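Local coordinates for protein CRISPR-associated endonuclease Cas12b (Alicyclobacillus acidoterrestris, PDB 5U31) that uses a guide RNA to recognise matching DNA beside a protospacer adjacent motif and cuts it with a RuvC nuclease domain in bacterial antiviral defence, at residues A[898-909]-A[1079-1087]. The protein carries 3 engineered substitutions. Numbering follows the deposited sequence.
Sequences FSSRFDARTGAP and MRDPSGIIN. With nucleotides of chain E.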
ATOM      1  N   PHE A 898      -4.231 -15.793 -14.363  1.00 36.97           N
ATOM      2  CA  PHE A 898      -3.872 -16.180 -15.721  1.00 37.58           C
ATOM      3  C   PHE A 898      -4.228 -15.127 -16.763  1.00 37.46           C
ATOM      4  O   PHE A 898      -4.372 -15.459 -17.939  1.00 38.02           O
ATOM      5  CB  PHE A 898      -4.506 -17.520 -16.101  1.00 41.95           C
ATOM      6  CG  PHE A 898      -4.112 -18.641 -15.195  1.00 40.75           C
ATOM      7  CD1 PHE A 898      -2.896 -19.282 -15.360  1.00 39.06           C
ATOM      8  CD2 PHE A 898      -4.950 -19.053 -14.178  1.00 38.56           C
ATOM      9  CE1 PHE A 898      -2.528 -20.306 -14.533  1.00 39.41           C
ATOM     10  CE2 PHE A 898      -4.586 -20.077 -13.343  1.00 38.90           C
ATOM     11  CZ  PHE A 898      -3.373 -20.706 -13.520  1.00 39.34           C
ATOM     12  N   SER A 899      -4.352 -13.856 -16.371  1.00 36.78           N
ATOM     13  CA  SER A 899      -4.629 -12.799 -17.341  1.00 36.73           C
ATOM     14  C   SER A 899      -3.462 -12.569 -18.283  1.00 37.01           C
ATOM     15  O   SER A 899      -3.664 -12.098 -19.406  1.00 47.21           O
ATOM     16  CB  SER A 899      -4.945 -11.484 -16.624  1.00 35.99           C
ATOM     17  OG  SER A 899      -6.196 -11.554 -15.978  1.00 61.23           O
ATOM     18  N   SER A 900      -2.245 -12.867 -17.841  1.00 38.84           N
ATOM     19  CA  SER A 900      -1.050 -12.668 -18.644  1.00 38.08           C
ATOM     20  C   SER A 900      -0.540 -13.953 -19.276  1.00 44.89           C
ATOM     21  O   SER A 900       0.469 -13.916 -19.987  1.00 42.46           O
ATOM     22  CB  SER A 900       0.058 -12.042 -17.789  1.00 44.95           C
ATOM     23  OG  SER A 900      -0.328 -10.770 -17.295  1.00 45.46           O
ATOM     24  N   ARG A 901      -1.206 -15.085 -19.040  1.00 39.42           N
ATOM     25  CA  ARG A 901      -0.730 -16.379 -19.515  1.00 39.16           C
ATOM     26  C   ARG A 901      -1.631 -17.010 -20.569  1.00 40.01           C
ATOM     27  O   ARG A 901      -1.295 -18.080 -21.087  1.00 40.51           O
ATOM     28  CB  ARG A 901      -0.553 -17.346 -18.337  1.00 39.19           C
ATOM     29  CG  ARG A 901       0.527 -16.917 -17.356  1.00 50.81           C
ATOM     30  CD  ARG A 901       0.930 -18.049 -16.421  1.00 68.24           C
ATOM     31  NE  ARG A 901       2.011 -17.652 -15.522  1.00 73.71           N
ATOM     32  CZ  ARG A 901       3.303 -17.772 -15.811  1.00 79.53           C
ATOM     33  NH1 ARG A 901       3.676 -18.280 -16.979  1.00 94.13           N
ATOM     34  NH2 ARG A 901       4.222 -17.383 -14.937  1.00 67.66           N
ATOM     35  N   PHE A 902      -2.757 -16.385 -20.900  1.00 39.60           N
ATOM     36  CA  PHE A 902      -3.648 -16.863 -21.946  1.00 40.23           C
ATOM     37  C   PHE A 902      -3.881 -15.759 -22.970  1.00 40.22           C
ATOM     38  O   PHE A 902      -3.868 -14.570 -22.640  1.00 40.79           O
ATOM     39  CB  PHE A 902      -4.991 -17.323 -21.373  1.00 40.22           C
ATOM     40  CG  PHE A 902      -4.950 -18.684 -20.745  1.00 40.61           C
ATOM     41  CD1 PHE A 902      -5.433 -19.786 -21.427  1.00 41.46           C
ATOM     42  CD2 PHE A 902      -4.434 -18.863 -19.471  1.00 40.20           C
ATOM     43  CE1 PHE A 902      -5.402 -21.043 -20.856  1.00 41.91           C
ATOM     44  CE2 PHE A 902      -4.397 -20.120 -18.894  1.00 40.64           C
ATOM     45  CZ  PHE A 902      -4.883 -21.212 -19.590  1.00 41.51           C
ATOM     46  N   ASP A 903      -4.103 -16.168 -24.215  1.00 40.96           N
ATOM     47  CA  ASP A 903      -4.298 -15.216 -25.300  1.00 41.12           C
ATOM     48  C   ASP A 903      -5.660 -14.541 -25.185  1.00 41.90           C
ATOM     49  O   ASP A 903      -6.679 -15.206 -24.987  1.00 50.49           O
ATOM     50  CB  ASP A 903      -4.179 -15.930 -26.640  1.00 42.07           C
ATOM     51  CG  ASP A 903      -3.693 -15.021 -27.738  1.00 42.29           C
ATOM     52  OD1 ASP A 903      -2.472 -14.769 -27.795  1.00 45.88           O
ATOM     53  OD2 ASP A 903      -4.528 -14.558 -28.543  1.00 45.45           O
ATOM     54  N   ALA A 904      -5.683 -13.213 -25.312  1.00 53.99           N
ATOM     55  CA  ALA A 904      -6.955 -12.501 -25.229  1.00 40.30           C
ATOM     56  C   ALA A 904      -7.776 -12.672 -26.501  1.00 41.13           C
ATOM     57  O   ALA A 904      -9.011 -12.697 -26.444  1.00 41.28           O
ATOM     58  CB  ALA A 904      -6.718 -11.019 -24.938  1.00 39.69           C
ATOM     59  N   ARG A 905      -7.116 -12.791 -27.650  1.00 41.73           N
ATOM     60  CA  ARG A 905      -7.842 -12.946 -28.903  1.00 42.59           C
ATOM     61  C   ARG A 905      -8.261 -14.390 -29.122  1.00 43.24           C
ATOM     62  O   ARG A 905      -9.407 -14.665 -29.494  1.00 50.08           O
ATOM     63  CB  ARG A 905      -6.972 -12.476 -30.064  1.00 43.04           C
ATOM     64  CG  ARG A 905      -7.648 -12.552 -31.404  1.00 43.97           C
ATOM     65  CD  ARG A 905      -6.699 -12.149 -32.517  1.00 44.46           C
ATOM     66  NE  ARG A 905      -7.418 -11.833 -33.745  1.00 45.29           N
ATOM     67  CZ  ARG A 905      -7.692 -10.597 -34.147  1.00 67.09           C
ATOM     68  NH1 ARG A 905      -8.353 -10.394 -35.278  1.00 73.33           N
ATOM     69  NH2 ARG A 905      -7.298  -9.564 -33.416  1.00 55.58           N
ATOM     70  N   THR A 906      -7.343 -15.315 -28.870  1.00 59.13           N
ATOM     71  CA  THR A 906      -7.485 -16.727 -29.191  1.00 44.03           C
ATOM     72  C   THR A 906      -8.032 -17.554 -28.039  1.00 43.80           C
ATOM     73  O   THR A 906      -8.837 -18.466 -28.263  1.00 44.44           O
ATOM     74  CB  THR A 906      -6.122 -17.279 -29.608  1.00 44.33           C
ATOM     75  OG1 THR A 906      -5.820 -16.850 -30.940  1.00 53.00           O
ATOM     76  CG2 THR A 906      -6.112 -18.766 -29.553  1.00 44.93           C
ATOM     77  N   GLY A 907      -7.621 -17.248 -26.812  1.00 42.96           N
ATOM     78  CA  GLY A 907      -7.898 -18.072 -25.665  1.00 42.77           C
ATOM     79  C   GLY A 907      -6.802 -19.063 -25.333  1.00 42.94           C
ATOM     80  O   GLY A 907      -6.735 -19.527 -24.192  1.00 44.32           O
ATOM     81  N   ALA A 908      -5.939 -19.387 -26.292  1.00 43.49           N
ATOM     82  CA  ALA A 908      -4.905 -20.380 -26.061  1.00 43.79           C
ATOM     83  C   ALA A 908      -3.894 -19.878 -25.033  1.00 50.36           C
ATOM     84  O   ALA A 908      -3.614 -18.678 -24.957  1.00 42.40           O
ATOM     85  CB  ALA A 908      -4.184 -20.723 -27.360  1.00 44.56           C
ATOM     86  N   PRO A 909      -3.338 -20.777 -24.226  1.00 43.10           N
ATOM     87  CA  PRO A 909      -2.313 -20.368 -23.268  1.00 42.49           C
ATOM     88  C   PRO A 909      -0.999 -20.085 -23.976  1.00 42.70           C
ATOM     89  O   PRO A 909      -0.748 -20.545 -25.092  1.00 50.47           O
ATOM     90  CB  PRO A 909      -2.199 -21.580 -22.344  1.00 42.76           C
ATOM     91  CG  PRO A 909      -2.510 -22.726 -23.241  1.00 43.76           C
ATOM     92  CD  PRO A 909      -3.566 -22.231 -24.195  1.00 43.88           C
HETATM   93  N   MSE A1079      -6.165 -28.182 -16.069  1.00 48.70           N
HETATM   94  CA  MSE A1079      -6.213 -27.001 -16.930  1.00 45.13           C
HETATM   95  C   MSE A1079      -6.878 -27.330 -18.259  1.00 45.80           C
HETATM   96  O   MSE A1079      -7.049 -28.496 -18.610  1.00 49.55           O
HETATM   97  CB  MSE A1079      -4.812 -26.451 -17.179  1.00 54.38           C
HETATM   98  CG  MSE A1079      -4.073 -26.028 -15.930  1.00 72.56           C
HETATM   99 SE   MSE A1079      -4.586 -24.266 -15.276  1.00 68.76          SE
HETATM  100  CE  MSE A1079      -3.336 -24.163 -13.784  1.00 78.94           C
ATOM    101  N   ARG A1080      -7.233 -26.296 -19.012  1.00 44.63           N
ATOM    102  CA  ARG A1080      -8.026 -26.471 -20.218  1.00 45.24           C
ATOM    103  C   ARG A1080      -7.710 -25.338 -21.183  1.00 44.80           C
ATOM    104  O   ARG A1080      -7.636 -24.178 -20.774  1.00 43.89           O
ATOM    105  CB  ARG A1080      -9.518 -26.492 -19.870  1.00 45.32           C
ATOM    106  CG  ARG A1080     -10.364 -27.345 -20.771  1.00 46.38           C
ATOM    107  CD  ARG A1080     -11.439 -26.508 -21.425  1.00 60.03           C
ATOM    108  NE  ARG A1080     -12.387 -25.961 -20.459  1.00 49.30           N
ATOM    109  CZ  ARG A1080     -13.562 -26.514 -20.177  1.00 50.06           C
ATOM    110  NH1 ARG A1080     -14.368 -25.944 -19.292  1.00 45.74           N
ATOM    111  NH2 ARG A1080     -13.933 -27.638 -20.778  1.00 55.79           N
ATOM    112  N   ASP A1081      -7.513 -25.680 -22.456  1.00 48.82           N
ATOM    113  CA  ASP A1081      -7.279 -24.693 -23.507  1.00 45.26           C
ATOM    114  C   ASP A1081      -8.595 -24.334 -24.182  1.00 45.49           C
ATOM    115  O   ASP A1081      -9.090 -25.107 -25.013  1.00 46.41           O
ATOM    116  CB  ASP A1081      -6.298 -25.232 -24.549  1.00 50.07           C
ATOM    117  CG  ASP A1081      -5.957 -24.212 -25.627  1.00 45.77           C
ATOM    118  OD1 ASP A1081      -5.106 -24.530 -26.485  1.00 48.51           O
ATOM    119  OD2 ASP A1081      -6.509 -23.093 -25.610  1.00 50.81           O
ATOM    120  N   PRO A1082      -9.182 -23.174 -23.875  1.00 44.74           N
ATOM    121  CA  PRO A1082     -10.474 -22.831 -24.491  1.00 45.04           C
ATOM    122  C   PRO A1082     -10.426 -22.769 -26.003  1.00 45.71           C
ATOM    123  O   PRO A1082     -11.466 -22.951 -26.646  1.00 46.35           O
ATOM    124  CB  PRO A1082     -10.806 -21.463 -23.877  1.00 44.06           C
ATOM    125  CG  PRO A1082      -9.529 -20.946 -23.333  1.00 43.31           C
ATOM    126  CD  PRO A1082      -8.722 -22.138 -22.938  1.00 43.67           C
ATOM    127  N   SER A1083      -9.254 -22.539 -26.591  1.00 45.66           N
ATOM    128  CA  SER A1083      -9.115 -22.510 -28.041  1.00 46.36           C
ATOM    129  C   SER A1083      -9.024 -23.895 -28.663  1.00 47.43           C
ATOM    130  O   SER A1083      -9.052 -24.001 -29.892  1.00 48.15           O
ATOM    131  CB  SER A1083      -7.875 -21.709 -28.433  1.00 45.94           C
ATOM    132  OG  SER A1083      -6.703 -22.477 -28.224  1.00 46.10           O
ATOM    133  N   GLY A1084      -8.901 -24.947 -27.857  1.00 60.87           N
ATOM    134  CA  GLY A1084      -8.765 -26.285 -28.402  1.00 48.70           C
ATOM    135  C   GLY A1084      -7.478 -26.533 -29.149  1.00 49.04           C
ATOM    136  O   GLY A1084      -7.398 -27.487 -29.920  1.00 50.03           O
ATOM    137  N   ILE A1085      -6.460 -25.699 -28.944  1.00 48.29           N
ATOM    138  CA  ILE A1085      -5.220 -25.877 -29.688  1.00 51.47           C
ATOM    139  C   ILE A1085      -4.304 -26.860 -28.977  1.00 48.86           C
ATOM    140  O   ILE A1085      -3.653 -27.694 -29.617  1.00 49.68           O
ATOM    141  CB  ILE A1085      -4.534 -24.516 -29.909  1.00 47.92           C
ATOM    142  CG1 ILE A1085      -5.366 -23.644 -30.857  1.00 49.28           C
ATOM    143  CG2 ILE A1085      -3.150 -24.708 -30.479  1.00 48.26           C
ATOM    144  CD1 ILE A1085      -4.942 -22.182 -30.865  1.00 47.18           C
ATOM    145  N   ILE A1086      -4.252 -26.791 -27.651  1.00 48.19           N
ATOM    146  CA  ILE A1086      -3.355 -27.615 -26.856  1.00 48.34           C
ATOM    147  C   ILE A1086      -4.160 -28.740 -26.227  1.00 48.87           C
ATOM    148  O   ILE A1086      -5.087 -28.498 -25.441  1.00 48.41           O
ATOM    149  CB  ILE A1086      -2.629 -26.780 -25.797  1.00 47.32           C
ATOM    150  CG1 ILE A1086      -1.499 -26.012 -26.467  1.00 50.23           C
ATOM    151  CG2 ILE A1086      -2.068 -27.669 -24.708  1.00 47.48           C
ATOM    152  CD1 ILE A1086      -1.014 -24.859 -25.680  1.00 68.08           C
ATOM    153  N   ASN A1087      -3.796 -29.968 -26.586  1.00 49.89           N
ATOM    154  CA  ASN A1087      -4.498 -31.175 -26.158  1.00 50.64           C
ATOM    155  C   ASN A1087      -5.981 -31.114 -26.513  1.00 50.84           C
ATOM    156  O   ASN A1087      -6.837 -31.584 -25.761  1.00 50.97           O
ATOM    157  CB  ASN A1087      -4.305 -31.432 -24.667  1.00 50.24           C
ATOM    158  CG  ASN A1087      -4.449 -32.890 -24.319  1.00 51.27           C
ATOM    159  OD1 ASN A1087      -4.364 -33.751 -25.191  1.00 52.30           O
ATOM    160  ND2 ASN A1087      -4.674 -33.178 -23.046  1.00 51.07           N
TER
ATOM    161  P    DG E   4      -0.592 -14.589 -14.109  1.00 37.49           P
ATOM    162  OP1  DG E   4      -1.268 -14.445 -15.412  1.00 37.93           O
ATOM    163  OP2  DG E   4       0.724 -15.259 -14.036  1.00 48.25           O
ATOM    164  O5'  DG E   4      -0.431 -13.128 -13.504  1.00 44.18           O
ATOM    165  C5'  DG E   4      -1.544 -12.257 -13.472  1.00 35.33           C
ATOM    166  C4'  DG E   4      -1.284 -11.123 -12.510  1.00 34.65           C
ATOM    167  O4'  DG E   4      -1.455 -11.601 -11.162  1.00 42.55           O
ATOM    168  C3'  DG E   4       0.130 -10.583 -12.563  1.00 34.64           C
ATOM    169  O3'  DG E   4       0.205  -9.555 -13.536  1.00 34.60           O
ATOM    170  C2'  DG E   4       0.328 -10.031 -11.157  1.00 37.54           C
ATOM    171  C1'  DG E   4      -0.535 -10.961 -10.303  1.00 36.60           C
ATOM    172  N9   DG E   4       0.222 -11.980  -9.584  1.00 44.38           N
ATOM    173  C8   DG E   4       1.413 -12.558  -9.959  1.00 43.38           C
ATOM    174  N7   DG E   4       1.853 -13.442  -9.103  1.00 48.64           N
ATOM    175  C5   DG E   4       0.892 -13.451  -8.098  1.00 46.84           C
ATOM    176  C6   DG E   4       0.823 -14.209  -6.904  1.00 46.64           C
ATOM    177  O6   DG E   4       1.624 -15.051  -6.484  1.00 62.14           O
ATOM    178  N1   DG E   4      -0.321 -13.907  -6.168  1.00 60.90           N
ATOM    179  C2   DG E   4      -1.278 -12.987  -6.541  1.00 59.51           C
ATOM    180  N2   DG E   4      -2.315 -12.827  -5.703  1.00 51.60           N
ATOM    181  N3   DG E   4      -1.225 -12.273  -7.656  1.00 45.19           N
ATOM    182  C4   DG E   4      -0.117 -12.554  -8.382  1.00 45.67           C
ATOM    183  P    DT E   3       0.563 -19.523 -10.068  1.00 82.61           P
ATOM    184  OP1  DT E   3       1.579 -18.546  -9.608  1.00 84.44           O
ATOM    185  OP2  DT E   3       0.219 -20.706  -9.245  1.00 85.20           O
ATOM    186  O5'  DT E   3      -0.792 -18.748 -10.368  1.00 74.57           O
ATOM    187  C5'  DT E   3      -1.272 -18.676 -11.684  1.00 57.34           C
ATOM    188  C4'  DT E   3      -1.998 -17.371 -11.900  1.00 51.28           C
ATOM    189  O4'  DT E   3      -2.846 -17.102 -10.751  1.00 46.31           O
ATOM    190  C3'  DT E   3      -1.088 -16.160 -12.057  1.00 36.68           C
ATOM    191  O3'  DT E   3      -1.595 -15.308 -13.082  1.00 36.50           O
ATOM    192  C2'  DT E   3      -1.139 -15.502 -10.674  1.00 39.99           C
ATOM    193  C1'  DT E   3      -2.558 -15.827 -10.222  1.00 46.13           C
ATOM    194  N1   DT E   3      -2.736 -15.888  -8.724  1.00 35.64           N
ATOM    195  C2   DT E   3      -3.804 -15.235  -8.133  1.00 53.15           C
ATOM    196  O2   DT E   3      -4.622 -14.583  -8.759  1.00 64.68           O
ATOM    197  N3   DT E   3      -3.877 -15.369  -6.772  1.00 62.10           N
ATOM    198  C4   DT E   3      -3.015 -16.077  -5.954  1.00 73.58           C
ATOM    199  O4   DT E   3      -3.167 -16.138  -4.735  1.00 73.18           O
ATOM    200  C5   DT E   3      -1.923 -16.740  -6.638  1.00 69.16           C
ATOM    201  C7   DT E   3      -0.918 -17.542  -5.862  1.00 80.35           C
ATOM    202  C6   DT E   3      -1.842 -16.614  -7.972  1.00 36.37           C
ATOM    203  P    DG E   2       5.872 -21.877 -10.963  1.00117.44           P
ATOM    204  OP1  DG E   2       6.436 -21.741  -9.602  1.00112.92           O
ATOM    205  OP2  DG E   2       5.056 -23.066 -11.288  1.00105.05           O
ATOM    206  O5'  DG E   2       5.018 -20.546 -11.265  1.00109.17           O
ATOM    207  C5'  DG E   2       4.594 -20.232 -12.603  1.00103.15           C
ATOM    208  C4'  DG E   2       3.108 -19.928 -12.665  1.00 84.42           C
ATOM    209  O4'  DG E   2       2.581 -20.365 -13.933  1.00 71.40           O
ATOM    210  C3'  DG E   2       2.269 -20.675 -11.658  1.00 80.46           C
ATOM    211  O3'  DG E   2       1.026 -20.035 -11.513  1.00 71.43           O
ATOM    212  C2'  DG E   2       2.114 -22.045 -12.319  1.00 78.90           C
ATOM    213  C1'  DG E   2       2.168 -21.716 -13.820  1.00 69.39           C
ATOM    214  N9   DG E   2       3.112 -22.540 -14.588  1.00 65.72           N
ATOM    215  C8   DG E   2       3.872 -22.119 -15.654  1.00 66.46           C
ATOM    216  N7   DG E   2       4.630 -23.051 -16.158  1.00 69.49           N
ATOM    217  C5   DG E   2       4.364 -24.172 -15.379  1.00 77.81           C
ATOM    218  C6   DG E   2       4.896 -25.486 -15.458  1.00 93.92           C
ATOM    219  O6   DG E   2       5.736 -25.930 -16.260  1.00109.46           O
ATOM    220  N1   DG E   2       4.356 -26.322 -14.484  1.00 75.93           N
ATOM    221  C2   DG E   2       3.423 -25.940 -13.551  1.00 74.58           C
ATOM    222  N2   DG E   2       3.022 -26.887 -12.690  1.00 83.23           N
ATOM    223  N3   DG E   2       2.913 -24.716 -13.465  1.00 61.75           N
ATOM    224  C4   DG E   2       3.428 -23.881 -14.407  1.00 67.62           C
TER
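Asp-1081 holds its CG opposite the backbone N (chi1 -177°), which lays the carboxylate against Ala-908 CA and the Pro-909 ring. Ser-1083 turns OG between its own N and carbonyl carbon (chi1 77°), back to that carboxylate and beside the Ala-908 methyl. No hydrogen bond joins the two segments. Asp-1081 OD2 lies 3.2 Å from Ala-908 CA and 3.4 Å from Pro-909 CD. The carboxylate takes hydrogen bonds from its own loop. Asp-1081 OD2 accepts from Ser-1083 N (3.0 Å) and Ser-1083 OG, both on one face of the carboxylate. Asp-1081 OD1 takes Ile-1086 N at 2.7 Å. This is an Asx turn joined to a type I beta turn, Asp-1081 to Gly-1084, in the assigned Nuc-II domain. The partner loop spans the assigned boundary of RuvC-II and Nuc-I. Asp-903 shapes it with an Asx motif, OD2 accepting from Thr-906 N. Apolar groups fill in around the turn. Thr-906 CG2 meets Ser-1083 CB and Ile-1085 CD1, and Pro-909 CG meets Ile-1086 CD1 tip to tip (3.6 Å). At the DNA end, selenomethionine Met-1079 makes an oblique Met-aromatic contact with Phe-898, Met-1079 CE to Phe-898 CZ 3.5 Å. DT3 C5' of chain E lies over one face of that ring, toward its rim. Residues 898-901 bind non-target single-stranded DNA, and here they hold chain E: Phe-898 N donates to its DT3 O3', and Ser-900 N to its DG4 OP1 (3.1 Å).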